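Local structure of N-terminal acetyltransferase B complex subunit MDM20 (Candida albicans, 5K04) at residues E230-Y235 with I255-E260; K238-E243 with F248-L253; K263-L268 with I284-L289; L195-I200 with K224-F229. The protein is the non-catalytic subunit of the NatB N-terminal acetyltransferase complex and probably serves as a helical scaffold for the catalytic subunit NAT3. All coordinates share one frame; numbering follows the deposited sequence.

Contact 1 (E230-Y235 with I255-E260)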
loop_
_atom_site.group_PDB
_atom_site.type_symbol
_atom_site.label_atom_id
_atom_site.label_comp_id
_atom_site.label_asym_id
_atom_site.label_seq_id
_atom_site.Cartn_x
_atom_site.Cartn_y
_atom_site.Cartn_z
ATOM N N GLU A 230 36.396 6.795 -17.687
ATOM C CA GLU A 230 36.493 7.860 -18.675
ATOM C C GLU A 230 35.126 8.135 -19.290
ATOM O O GLU A 230 34.657 9.279 -19.306
ATOM C CB GLU A 230 37.517 7.498 -19.746
ATOM C CG GLU A 230 38.965 7.525 -19.270
ATOM C CD GLU A 230 39.566 8.928 -19.246
ATOM O OE1 GLU A 230 38.888 9.888 -19.669
ATOM O OE2 GLU A 230 40.731 9.070 -18.811
ATOM N N ALA A 231 34.447 7.079 -19.757
ATOM C CA ALA A 231 33.178 7.268 -20.447
ATOM C C ALA A 231 32.119 7.853 -19.523
ATOM O O ALA A 231 31.235 8.588 -19.974
ATOM C CB ALA A 231 32.694 5.941 -21.042
ATOM N N LEU A 232 32.184 7.528 -18.239
ATOM C CA LEU A 232 31.154 7.968 -17.310
ATOM C C LEU A 232 31.389 9.394 -16.851
ATOM O O LEU A 232 30.429 10.139 -16.642
ATOM C CB LEU A 232 31.129 7.034 -16.112
ATOM C CG LEU A 232 30.267 7.407 -14.923
ATOM C CD1 LEU A 232 28.786 7.357 -15.286
ATOM C CD2 LEU A 232 30.593 6.464 -13.785
ATOM N N HIS A 233 32.660 9.771 -16.680
ATOM C CA HIS A 233 33.001 11.130 -16.290
ATOM C C HIS A 233 32.605 12.101 -17.386
ATOM O O HIS A 233 31.983 13.139 -17.125
ATOM C CB HIS A 233 34.499 11.234 -15.995
ATOM C CG HIS A 233 34.895 12.537 -15.372
ATOM N ND1 HIS A 233 34.442 12.937 -14.130
ATOM C CD2 HIS A 233 35.680 13.542 -15.830
ATOM C CE1 HIS A 233 34.941 14.126 -13.848
ATOM N NE2 HIS A 233 35.693 14.516 -14.863
ATOM N N ALA A 234 32.932 11.747 -18.629
ATOM C CA ALA A 234 32.474 12.507 -19.785
ATOM C C ALA A 234 30.953 12.566 -19.837
ATOM O O ALA A 234 30.371 13.636 -20.043
ATOM C CB ALA A 234 33.040 11.891 -21.068
ATOM N N TYR A 235 30.288 11.426 -19.645
ATOM C CA TYR A 235 28.831 11.403 -19.772
ATOM C C TYR A 235 28.170 12.227 -18.666
ATOM O O TYR A 235 27.359 13.119 -18.947
ATOM C CB TYR A 235 28.323 9.953 -19.780
ATOM C CG TYR A 235 26.831 9.805 -20.073
ATOM C CD1 TYR A 235 26.328 9.994 -21.360
ATOM C CD2 TYR A 235 25.927 9.456 -19.067
ATOM C CE1 TYR A 235 24.951 9.865 -21.636
ATOM C CE2 TYR A 235 24.551 9.316 -19.338
ATOM C CZ TYR A 235 24.079 9.533 -20.624
ATOM O OH TYR A 235 22.744 9.409 -20.901
ATOM N N ILE A 255 32.345 12.760 -9.543
ATOM C CA ILE A 255 33.579 12.908 -8.767
ATOM C C ILE A 255 34.273 11.565 -8.603
ATOM O O ILE A 255 35.508 11.492 -8.577
ATOM C CB ILE A 255 33.322 13.561 -7.393
ATOM C CG1 ILE A 255 32.433 12.680 -6.508
ATOM C CG2 ILE A 255 32.768 14.975 -7.549
ATOM C CD1 ILE A 255 32.376 13.105 -5.060
ATOM N N LEU A 256 33.492 10.492 -8.475
ATOM C CA LEU A 256 34.071 9.158 -8.428
ATOM C C LEU A 256 34.893 8.893 -9.683
ATOM O O LEU A 256 36.101 8.653 -9.613
ATOM C CB LEU A 256 32.964 8.112 -8.266
ATOM C CG LEU A 256 33.474 6.670 -8.318
ATOM C CD1 LEU A 256 34.512 6.437 -7.237
ATOM C CD2 LEU A 256 32.344 5.684 -8.193
ATOM N N SER A 257 34.244 8.960 -10.848
ATOM C CA SER A 257 34.944 8.697 -12.096
ATOM C C SER A 257 36.069 9.700 -12.319
ATOM O O SER A 257 37.125 9.341 -12.858
ATOM C CB SER A 257 33.948 8.698 -13.264
ATOM O OG SER A 257 33.167 9.884 -13.290
ATOM N N GLY A 258 35.872 10.947 -11.891
ATOM C CA GLY A 258 36.934 11.938 -12.011
ATOM C C GLY A 258 38.204 11.519 -11.294
ATOM O O GLY A 258 39.306 11.599 -11.847
ATOM N N LYS A 259 38.070 11.057 -10.049
ATOM C CA LYS A 259 39.242 10.570 -9.326
ATOM C C LYS A 259 39.821 9.336 -10.004
ATOM O O LYS A 259 41.042 9.196 -10.122
ATOM C CB LYS A 259 38.878 10.265 -7.872
ATOM C CG LYS A 259 40.059 9.761 -7.043
ATOM C CD LYS A 259 39.849 10.008 -5.574
ATOM C CE LYS A 259 40.432 8.878 -4.752
ATOM N NZ LYS A 259 41.854 8.617 -5.063
ATOM N N GLU A 260 38.952 8.441 -10.478
ATOM C CA GLU A 260 39.422 7.192 -11.059
ATOM C C GLU A 260 40.318 7.437 -12.270
ATOM O O GLU A 260 41.281 6.697 -12.492
ATOM C CB GLU A 260 38.223 6.321 -11.426
ATOM C CG GLU A 260 37.573 5.610 -10.241
ATOM C CD GLU A 260 38.463 4.537 -9.649
ATOM O OE1 GLU A 260 39.485 4.185 -10.279
ATOM O OE2 GLU A 260 38.145 4.041 -8.550
#

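Contact 2 (K238-E243 with F248-L253)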
loop_
_atom_site.group_PDB
_atom_site.type_symbol
_atom_site.label_atom_id
_atom_site.label_comp_id
_atom_site.label_asym_id
_atom_site.label_seq_id
_atom_site.Cartn_x
_atom_site.Cartn_y
_atom_site.Cartn_z
ATOM N N LYS A 238 28.545 15.944 -19.072
ATOM C CA LYS A 238 27.578 16.459 -20.038
ATOM C C LYS A 238 26.229 16.726 -19.374
ATOM O O LYS A 238 25.661 17.818 -19.513
ATOM C CB LYS A 238 27.421 15.480 -21.206
ATOM C CG LYS A 238 26.487 15.977 -22.303
ATOM C CD LYS A 238 26.048 14.862 -23.267
ATOM C CE LYS A 238 25.017 13.902 -22.635
ATOM N NZ LYS A 238 24.117 13.237 -23.648
ATOM N N LEU A 239 25.697 15.730 -18.652
ATOM C CA LEU A 239 24.393 15.894 -18.017
ATOM C C LEU A 239 24.390 17.079 -17.071
ATOM O O LEU A 239 23.441 17.868 -17.060
ATOM C CB LEU A 239 24.001 14.630 -17.254
ATOM C CG LEU A 239 23.787 13.351 -18.045
ATOM C CD1 LEU A 239 23.308 12.236 -17.117
ATOM C CD2 LEU A 239 22.815 13.600 -19.176
ATOM N N LEU A 240 25.462 17.228 -16.285
ATOM C CA LEU A 240 25.481 18.183 -15.182
ATOM C C LEU A 240 25.769 19.607 -15.652
ATOM O O LEU A 240 25.121 20.557 -15.193
ATOM C CB LEU A 240 26.527 17.756 -14.151
ATOM C CG LEU A 240 26.305 16.373 -13.523
ATOM C CD1 LEU A 240 27.576 15.898 -12.815
ATOM C CD2 LEU A 240 25.105 16.374 -12.578
ATOM N N PHE A 241 26.737 19.778 -16.553
ATOM C CA PHE A 241 27.213 21.106 -16.922
ATOM C C PHE A 241 26.621 21.629 -18.227
ATOM O O PHE A 241 26.764 22.823 -18.510
ATOM C CB PHE A 241 28.751 21.109 -17.015
ATOM C CG PHE A 241 29.443 20.908 -15.687
ATOM C CD1 PHE A 241 29.661 19.630 -15.189
ATOM C CD2 PHE A 241 29.863 21.992 -14.937
ATOM C CE1 PHE A 241 30.283 19.437 -13.972
ATOM C CE2 PHE A 241 30.496 21.808 -13.717
ATOM C CZ PHE A 241 30.698 20.526 -13.233
ATOM N N LYS A 242 25.957 20.781 -19.018
ATOM C CA LYS A 242 25.378 21.205 -20.289
ATOM C C LYS A 242 23.889 20.900 -20.452
ATOM O O LYS A 242 23.260 21.495 -21.335
ATOM C CB LYS A 242 26.142 20.573 -21.463
ATOM C CG LYS A 242 27.586 21.043 -21.581
ATOM C CD LYS A 242 28.274 20.490 -22.825
ATOM C CE LYS A 242 29.738 20.923 -22.881
ATOM N NZ LYS A 242 30.454 20.399 -24.091
ATOM N N GLU A 243 23.302 20.015 -19.644
ATOM C CA GLU A 243 21.900 19.633 -19.796
ATOM C C GLU A 243 21.085 19.907 -18.531
ATOM O O GLU A 243 19.979 19.370 -18.376
ATOM C CB GLU A 243 21.810 18.164 -20.218
ATOM C CG GLU A 243 22.447 17.943 -21.612
ATOM C CD GLU A 243 22.344 16.508 -22.128
ATOM O OE1 GLU A 243 22.936 16.235 -23.193
ATOM O OE2 GLU A 243 21.686 15.661 -21.484
ATOM N N PHE A 248 22.002 14.578 -7.700
ATOM C CA PHE A 248 23.038 14.249 -6.723
ATOM C C PHE A 248 23.731 12.929 -7.059
ATOM O O PHE A 248 24.962 12.848 -7.047
ATOM C CB PHE A 248 22.454 14.201 -5.316
ATOM C CG PHE A 248 23.499 14.178 -4.236
ATOM C CD1 PHE A 248 24.402 15.227 -4.110
ATOM C CD2 PHE A 248 23.585 13.122 -3.347
ATOM C CE1 PHE A 248 25.372 15.220 -3.112
ATOM C CE2 PHE A 248 24.557 13.109 -2.341
ATOM C CZ PHE A 248 25.452 14.154 -2.228
ATOM N N ASP A 249 22.953 11.884 -7.357
ATOM C CA ASP A 249 23.544 10.603 -7.733
ATOM C C ASP A 249 24.486 10.759 -8.924
ATOM O O ASP A 249 25.553 10.135 -8.971
ATOM C CB ASP A 249 22.438 9.594 -8.043
ATOM C CG ASP A 249 21.672 9.155 -6.802
ATOM O OD1 ASP A 249 22.012 9.611 -5.692
ATOM O OD2 ASP A 249 20.731 8.344 -6.936
ATOM N N THR A 250 24.122 11.617 -9.881
ATOM C CA THR A 250 24.975 11.856 -11.039
ATOM C C THR A 250 26.215 12.669 -10.668
ATOM O O THR A 250 27.284 12.474 -11.265
ATOM C CB THR A 250 24.171 12.556 -12.141
ATOM O OG1 THR A 250 22.974 11.807 -12.407
ATOM C CG2 THR A 250 25.002 12.668 -13.431
ATOM N N TRP A 251 26.099 13.563 -9.677
ATOM C CA TRP A 251 27.264 14.303 -9.198
ATOM C C TRP A 251 28.268 13.366 -8.545
ATOM O O TRP A 251 29.481 13.496 -8.756
ATOM C CB TRP A 251 26.851 15.386 -8.198
ATOM C CG TRP A 251 26.333 16.699 -8.778
ATOM C CD1 TRP A 251 25.052 17.185 -8.698
ATOM C CD2 TRP A 251 27.091 17.699 -9.478
ATOM N NE1 TRP A 251 24.969 18.413 -9.308
ATOM C CE2 TRP A 251 26.205 18.747 -9.800
ATOM C CE3 TRP A 251 28.425 17.800 -9.878
ATOM C CZ2 TRP A 251 26.615 19.883 -10.495
ATOM C CZ3 TRP A 251 28.828 18.925 -10.565
ATOM C CH2 TRP A 251 27.926 19.953 -10.867
ATOM N N LYS A 252 27.778 12.417 -7.750
ATOM C CA LYS A 252 28.673 11.500 -7.054
ATOM C C LYS A 252 29.438 10.632 -8.041
ATOM O O LYS A 252 30.649 10.427 -7.889
ATOM C CB LYS A 252 27.878 10.640 -6.074
ATOM C CG LYS A 252 27.298 11.429 -4.899
ATOM C CD LYS A 252 26.145 10.681 -4.206
ATOM C CE LYS A 252 26.626 9.464 -3.439
ATOM N NZ LYS A 252 25.490 8.743 -2.817
ATOM N N LEU A 253 28.748 10.119 -9.065
ATOM C CA LEU A 253 29.432 9.374 -10.117
ATOM C C LEU A 253 30.472 10.242 -10.821
ATOM O O LEU A 253 31.545 9.753 -11.189
ATOM C CB LEU A 253 28.410 8.830 -11.115
ATOM C CG LEU A 253 27.435 7.751 -10.613
ATOM C CD1 LEU A 253 26.578 7.235 -11.763
ATOM C CD2 LEU A 253 28.126 6.578 -9.955
#

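Contact 3 (K263-L268 with I284-L289)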
loop_
_atom_site.group_PDB
_atom_site.type_symbol
_atom_site.label_atom_id
_atom_site.label_comp_id
_atom_site.label_asym_id
_atom_site.label_seq_id
_atom_site.Cartn_x
_atom_site.Cartn_y
_atom_site.Cartn_z
ATOM N N LYS A 263 41.973 12.764 -11.986
ATOM C CA LYS A 263 41.766 14.189 -11.772
ATOM C C LYS A 263 42.135 14.567 -10.346
ATOM O O LYS A 263 41.912 13.801 -9.404
ATOM C CB LYS A 263 40.312 14.571 -12.053
ATOM C CG LYS A 263 39.855 14.265 -13.466
ATOM C CD LYS A 263 40.342 15.308 -14.456
ATOM C CE LYS A 263 39.745 15.061 -15.837
ATOM N NZ LYS A 263 39.926 16.235 -16.731
ATOM N N SER A 264 42.710 15.757 -10.188
ATOM C CA SER A 264 43.040 16.243 -8.857
ATOM C C SER A 264 41.788 16.731 -8.130
ATOM O O SER A 264 40.752 17.016 -8.735
ATOM C CB SER A 264 44.068 17.372 -8.926
ATOM O OG SER A 264 43.536 18.485 -9.614
ATOM N N PHE A 265 41.901 16.819 -6.801
ATOM C CA PHE A 265 40.837 17.422 -6.007
ATOM C C PHE A 265 40.527 18.827 -6.507
ATOM O O PHE A 265 39.364 19.177 -6.741
ATOM C CB PHE A 265 41.238 17.445 -4.528
ATOM C CG PHE A 265 40.318 18.258 -3.659
ATOM C CD1 PHE A 265 39.185 17.686 -3.099
ATOM C CD2 PHE A 265 40.585 19.595 -3.394
ATOM C CE1 PHE A 265 38.334 18.431 -2.292
ATOM C CE2 PHE A 265 39.735 20.346 -2.593
ATOM C CZ PHE A 265 38.606 19.761 -2.045
ATOM N N GLU A 266 41.574 19.636 -6.703
ATOM C CA GLU A 266 41.404 21.014 -7.152
ATOM C C GLU A 266 40.707 21.079 -8.510
ATOM O O GLU A 266 39.878 21.965 -8.746
ATOM C CB GLU A 266 42.766 21.717 -7.219
ATOM C CG GLU A 266 43.451 21.949 -5.866
ATOM C CD GLU A 266 44.040 20.681 -5.255
ATOM O OE1 GLU A 266 44.204 19.682 -5.983
ATOM O OE2 GLU A 266 44.343 20.686 -4.040
ATOM N N GLU A 267 41.066 20.171 -9.428
ATOM C CA GLU A 267 40.426 20.147 -10.740
ATOM C C GLU A 267 38.917 19.980 -10.613
ATOM O O GLU A 267 38.151 20.638 -11.326
ATOM C CB GLU A 267 41.017 19.020 -11.586
ATOM C CG GLU A 267 41.642 19.468 -12.888
ATOM C CD GLU A 267 42.331 18.330 -13.615
ATOM O OE1 GLU A 267 41.950 18.054 -14.773
ATOM O OE2 GLU A 267 43.241 17.708 -13.023
ATOM N N LEU A 268 38.473 19.110 -9.702
ATOM C CA LEU A 268 37.041 18.897 -9.519
ATOM C C LEU A 268 36.397 20.087 -8.814
ATOM O O LEU A 268 35.403 20.643 -9.295
ATOM C CB LEU A 268 36.807 17.594 -8.745
ATOM C CG LEU A 268 37.213 16.320 -9.505
ATOM C CD1 LEU A 268 36.863 15.057 -8.735
ATOM C CD2 LEU A 268 36.566 16.289 -10.884
ATOM N N ILE A 284 31.272 17.822 0.692
ATOM C CA ILE A 284 31.507 16.844 1.749
ATOM C C ILE A 284 31.878 15.501 1.147
ATOM O O ILE A 284 32.834 14.846 1.581
ATOM C CB ILE A 284 30.269 16.712 2.650
ATOM C CG1 ILE A 284 29.779 18.096 3.087
ATOM C CG2 ILE A 284 30.611 15.850 3.853
ATOM C CD1 ILE A 284 28.516 18.070 3.909
ATOM N N GLU A 285 31.108 15.062 0.152
ATOM C CA GLU A 285 31.390 13.794 -0.515
ATOM C C GLU A 285 32.750 13.826 -1.208
ATOM O O GLU A 285 33.411 12.789 -1.337
ATOM C CB GLU A 285 30.275 13.487 -1.515
ATOM C CG GLU A 285 29.944 11.999 -1.656
ATOM C CD GLU A 285 28.994 11.484 -0.594
ATOM O OE1 GLU A 285 28.048 12.217 -0.228
ATOM O OE2 GLU A 285 29.195 10.338 -0.130
ATOM N N LEU A 286 33.196 15.010 -1.635
ATOM C CA LEU A 286 34.471 15.107 -2.333
ATOM C C LEU A 286 35.631 15.084 -1.348
ATOM O O LEU A 286 36.686 14.524 -1.655
ATOM C CB LEU A 286 34.503 16.368 -3.200
ATOM C CG LEU A 286 35.767 16.599 -4.044
ATOM C CD1 LEU A 286 35.891 15.558 -5.143
ATOM C CD2 LEU A 286 35.814 18.020 -4.620
ATOM N N ASP A 287 35.445 15.670 -0.157
ATOM C CA ASP A 287 36.443 15.545 0.905
ATOM C C ASP A 287 36.650 14.085 1.295
ATOM O O ASP A 287 37.788 13.617 1.419
ATOM C CB ASP A 287 36.021 16.359 2.126
ATOM C CG ASP A 287 36.042 17.844 1.868
ATOM O OD1 ASP A 287 36.498 18.240 0.773
ATOM O OD2 ASP A 287 35.597 18.605 2.754
ATOM N N ILE A 288 35.554 13.355 1.502
ATOM C CA ILE A 288 35.641 11.938 1.842
ATOM C C ILE A 288 36.386 11.175 0.751
ATOM O O ILE A 288 37.274 10.361 1.032
ATOM C CB ILE A 288 34.226 11.376 2.072
ATOM C CG1 ILE A 288 33.632 11.960 3.353
ATOM C CG2 ILE A 288 34.223 9.850 2.090
ATOM C CD1 ILE A 288 32.147 11.682 3.524
ATOM N N LEU A 289 36.039 11.445 -0.510
ATOM C CA LEU A 289 36.612 10.725 -1.644
ATOM C C LEU A 289 38.120 10.926 -1.756
ATOM O O LEU A 289 38.826 10.047 -2.264
ATOM C CB LEU A 289 35.925 11.178 -2.932
ATOM C CG LEU A 289 36.315 10.458 -4.216
ATOM C CD1 LEU A 289 35.976 8.985 -4.091
ATOM C CD2 LEU A 289 35.591 11.081 -5.407
#

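Contact 4 (L195-I200 with K224-F229)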
loop_
_atom_site.group_PDB
_atom_site.type_symbol
_atom_site.label_atom_id
_atom_site.label_comp_id
_atom_site.label_asym_id
_atom_site.label_seq_id
_atom_site.Cartn_x
_atom_site.Cartn_y
_atom_site.Cartn_z
ATOM N N LEU A 195 20.969 -8.664 -20.843
ATOM C CA LEU A 195 22.330 -8.308 -21.192
ATOM C C LEU A 195 23.202 -8.144 -19.957
ATOM O O LEU A 195 22.739 -7.729 -18.893
ATOM C CB LEU A 195 22.365 -7.004 -21.979
ATOM C CG LEU A 195 21.659 -7.009 -23.324
ATOM C CD1 LEU A 195 21.864 -5.653 -23.969
ATOM C CD2 LEU A 195 22.189 -8.156 -24.213
ATOM N N SER A 196 24.492 -8.418 -20.134
ATOM C CA SER A 196 25.454 -8.115 -19.095
ATOM C C SER A 196 25.698 -6.612 -19.030
ATOM O O SER A 196 25.344 -5.846 -19.932
ATOM C CB SER A 196 26.776 -8.843 -19.349
ATOM O OG SER A 196 27.422 -8.335 -20.508
ATOM N N SER A 197 26.328 -6.202 -17.934
ATOM C CA SER A 197 26.731 -4.812 -17.777
ATOM C C SER A 197 27.645 -4.375 -18.921
ATOM O O SER A 197 27.541 -3.242 -19.410
ATOM C CB SER A 197 27.423 -4.640 -16.417
ATOM O OG SER A 197 27.333 -3.310 -15.940
ATOM N N LYS A 198 28.545 -5.270 -19.364
ATOM C CA LYS A 198 29.425 -4.958 -20.490
ATOM C C LYS A 198 28.625 -4.755 -21.766
ATOM O O LYS A 198 28.886 -3.819 -22.534
ATOM C CB LYS A 198 30.452 -6.074 -20.700
ATOM C CG LYS A 198 31.488 -6.199 -19.609
ATOM C CD LYS A 198 32.402 -4.981 -19.565
ATOM C CE LYS A 198 33.583 -5.118 -20.517
ATOM N NZ LYS A 198 34.636 -4.076 -20.253
ATOM N N GLU A 199 27.650 -5.632 -22.011
ATOM C CA GLU A 199 26.849 -5.526 -23.223
ATOM C C GLU A 199 25.950 -4.295 -23.179
ATOM O O GLU A 199 25.785 -3.605 -24.190
ATOM C CB GLU A 199 26.031 -6.807 -23.409
ATOM C CG GLU A 199 26.855 -8.058 -23.686
ATOM C CD GLU A 199 26.026 -9.342 -23.571
ATOM O OE1 GLU A 199 25.237 -9.465 -22.606
ATOM O OE2 GLU A 199 26.165 -10.221 -24.451
ATOM N N ILE A 200 25.384 -3.997 -22.006
ATOM C CA ILE A 200 24.526 -2.821 -21.847
ATOM C C ILE A 200 25.269 -1.549 -22.266
ATOM O O ILE A 200 24.739 -0.719 -23.016
ATOM C CB ILE A 200 24.015 -2.731 -20.395
ATOM C CG1 ILE A 200 22.975 -3.826 -20.111
ATOM C CG2 ILE A 200 23.446 -1.356 -20.106
ATOM C CD1 ILE A 200 22.458 -3.820 -18.683
ATOM N N LYS A 224 29.752 2.324 -14.534
ATOM C CA LYS A 224 30.381 2.220 -13.228
ATOM C C LYS A 224 30.786 0.782 -12.941
ATOM O O LYS A 224 31.917 0.520 -12.520
ATOM C CB LYS A 224 29.432 2.750 -12.154
ATOM C CG LYS A 224 30.040 2.850 -10.769
ATOM C CD LYS A 224 28.927 2.971 -9.745
ATOM C CE LYS A 224 29.458 3.053 -8.326
ATOM N NZ LYS A 224 28.295 3.085 -7.392
ATOM N N GLU A 225 29.875 -0.167 -13.193
ATOM C CA GLU A 225 30.168 -1.579 -12.961
ATOM C C GLU A 225 31.288 -2.084 -13.868
ATOM O O GLU A 225 32.081 -2.937 -13.461
ATOM C CB GLU A 225 28.899 -2.418 -13.159
ATOM C CG GLU A 225 28.182 -2.760 -11.844
ATOM C CD GLU A 225 26.702 -3.097 -12.029
ATOM O OE1 GLU A 225 26.374 -3.877 -12.952
ATOM O OE2 GLU A 225 25.872 -2.570 -11.251
ATOM N N ASN A 226 31.367 -1.578 -15.101
ATOM C CA ASN A 226 32.445 -1.964 -16.004
ATOM C C ASN A 226 33.749 -1.213 -15.735
ATOM O O ASN A 226 34.753 -1.491 -16.402
ATOM C CB ASN A 226 32.031 -1.734 -17.460
ATOM C CG ASN A 226 30.716 -2.414 -17.822
ATOM O OD1 ASN A 226 30.308 -3.404 -17.194
ATOM N ND2 ASN A 226 30.039 -1.875 -18.857
ATOM N N ALA A 227 33.758 -0.283 -14.776
ATOM C CA ALA A 227 34.915 0.579 -14.506
ATOM C C ALA A 227 35.266 1.421 -15.728
ATOM O O ALA A 227 36.441 1.681 -16.006
ATOM C CB ALA A 227 36.133 -0.226 -14.031
ATOM N N SER A 228 34.235 1.825 -16.477
ATOM C CA SER A 228 34.392 2.690 -17.650
ATOM C C SER A 228 34.359 4.155 -17.203
ATOM O O SER A 228 33.439 4.925 -17.495
ATOM C CB SER A 228 33.306 2.384 -18.676
ATOM O OG SER A 228 33.280 1.005 -18.973
ATOM N N PHE A 229 35.399 4.529 -16.457
ATOM C CA PHE A 229 35.351 5.784 -15.724
ATOM C C PHE A 229 35.632 6.979 -16.613
ATOM O O PHE A 229 35.154 8.083 -16.326
ATOM C CB PHE A 229 36.321 5.733 -14.547
ATOM C CG PHE A 229 35.928 4.742 -13.492
ATOM C CD1 PHE A 229 34.692 4.827 -12.873
ATOM C CD2 PHE A 229 36.795 3.729 -13.110
ATOM C CE1 PHE A 229 34.328 3.918 -11.894
ATOM C CE2 PHE A 229 36.436 2.821 -12.137
ATOM C CZ PHE A 229 35.197 2.913 -11.533
#

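Contact 1 (E230-Y235 with I255-E260)
Two successive helices of an all-helical hairpin, 229-242 and 248-260, meet where His-233 lies against Ser-257 and Gly-258. Their axes approach to 8.3 Å and run at 134° to each other. The approach is close because the second helix offers a serine and a glycine here: the CA atoms of His-233 and Ser-257 are 5.2 Å apart. Gly-258 CA sits over one ring face, 3.7 Å from the centroid of the His-233 ring, as a CH-pi contact. At the ring edge, in its plane, is Ser-257 OG. His-233 ND1 gives it a weak hydrogen bond of 3.4 Å with a bent angle of 136°. Ser-257 OG stands between its own N and carbonyl carbon (chi1 53°), which brings it up against His-233 CB at 3.3 Å. Its stronger hydrogen bond is to Leu-253 O, one turn back in its own helix. Beside this polar patch, Leu-232 CD2 touches Ser-257 CB at 4.1 Å. Trp-254 also stacks with the His-233 ring. Ser-257 and Gly-258 thus let the two helices pack closely in an alpha-alpha hairpin, consistent with the assignment of this family to the TPR clan.

Contact 2 (K238-E243 with F248-L253)
Leu-240 and Trp-251 make the CH-pi part of this contact, between helices 229-242 and 248-260 close to the turn that joins them. Leu-240 CD2 sits 3.7 Å from the centroid of the Trp-251 five-membered ring, only 5° off the normal. Its other methyl reaches the six-membered ring, with Leu-240 CD1 3.6 Å from Trp-251 CE3. One leucine fork thus spans both rings of the indole.

The aromatic part is an offset edge-to-face pair. The far edge of Trp-251 points toward the face of Phe-241, with planes at 78° and centroids 5.3 Å apart. Phe-241 CZ and Trp-251 CZ3 are 3.6 Å apart.

The aliphatic part centres on the Thr-250 methyl. OG1 is anti to the carbonyl carbon, which leaves CG2 facing the leucines. Leu-240 CD2 is 3.8 Å from Thr-250 CG2, and Leu-239 CD1 is 4.1 Å from the same methyl.

The polar ends are met near the turn: Thr-250 OG1 bonds to Asp-247, and Trp-251 NE1 weakly to Asp-246. Asp-249 forms a salt bridge with Lys-5 of the NAT3 subunit. The chemistry implies that apolar and aromatic packing joins the two helices, while polar groups of the second helix bond to the aspartates just before it and to the partner chain.

Contact 3 (K263-L268 with I284-L289)
Asp-287 is held at one carboxylate oxygen and touches a ring with the other. Its OD2 is hydrogen-bonded to Ser-297 OG on the next helix, 295-305. Asp-287 OD1 lies 3.6 Å from Phe-265 CE1, and the carboxylate and ring planes are 37° apart. Arg-292 makes a cation-pi contact with the same phenyl ring.

Leu-286 is the shared apolar partner. Its two methyls divide the work. Leu-286 CD2 meets Phe-265 CE1 at 3.5 Å, and Leu-286 CD1 meets Leu-268 CD1 at 3.8 Å. Phe-265 has its ring anti to the backbone N (chi1 170°), which carries the ring toward helix 277-289. Its side chain then crosses that of Leu-286 at a slant. Leu-268 also packs on Trp-254 and Tyr-290.

Phe-265 and Leu-268 belong to the short helix 265-269, which is capped at its start. The bond from Glu-267 N to Ser-264 OG, 3.0 Å, is moderately bent, at 153°. A return bond from Ser-264 N to Glu-267 OE2 completes a capping box, but at 3.5 Å it is weak. Lys-263 NZ adds a salt bridge to Glu-267 OE1 at 3.4 Å, also weak as a hydrogen bond. Glu-267 touches a crystal neighbour, so its side-chain position may owe something to the lattice.

The contact between the two segments therefore rests mainly on apolar side chains. The capping box sets the start of the short helix, and Ser-297 provides the polar bond for the buried aspartate beside the ring.

Contact 4 (L195-I200 with K224-F229)
Asn-226 and Ser-197 form the centre of the contact. Asn-226 ND2 gives a hydrogen bond of 2.9 Å to the carbonyl oxygen Ser-197 O. The bond is straight at the donor, 169°, and lies in the plane of the Asn-226 amide. At the acceptor it arrives from above, 59° out of the carbonyl plane. The other end of the amide, Asn-226 OD1, is 3.2 Å from Ser-197 OG. Glu-225 OE1 is also 3.2 Å from Ser-197 OG, and Ala-222 O is a third, weak partner of this hydroxyl. The Lys-198 chain passes the amide at a slant: bent at chi2 and chi3, it brings Lys-198 CD within 3.5 Å of Asn-226 CG.

Next come the groups that position these. Asn-226 ND2 has a second hydrogen bond to Glu-201 OE1, which also bonds to Ser-228 OG. This carboxylate therefore ties the asparagine and the serine to one helix, 197-204. Ser-197 follows the N-cap Ser-196, which forms a capping box with Glu-199. In it, Glu-199 N reaches Ser-196 OG at 3.1 Å, and Ser-196 N reaches Glu-199 OE1 at 2.8 Å through the anti lone pair. Glu-199 OE2 holds a salt bridge to Lys-173.

In the other segment, Asn-226 sits just before Ala-227, whose positive phi belongs to a Schellman motif ending helix 213-225. Ser-228 then centres an inverse gamma turn leading into helix 229-242.

The chemistry is polar and directional. At the protein surface, hydrogen bonds from one asparagine fasten the end of helix 213-225 to helix 197-204.

Overall arrangement
Contacts 1 and 2 join the same two helices, 229-242 and 248-260, with contact 2 nested inside the loop closed by contact 1. Their centres are about 10 Å apart, and Leu-232 packs on Leu-253 between them. Contacts 1, 2 and 3 are buried, and contact 4 is at the surface. Burial goes with chemistry: contacts 2 and 3 are mainly apolar and aromatic, contact 1 adds a weak polar bond, and contact 4 is mainly polar. Phe-229 packs on Ser-257 and Glu-260, linking contact 4 to contact 1. Leu-289 of contact 3 packs against Ile-255 of contact 1. Contacts 3 and 4 do not touch. Only contact 2 adjoins NAT3.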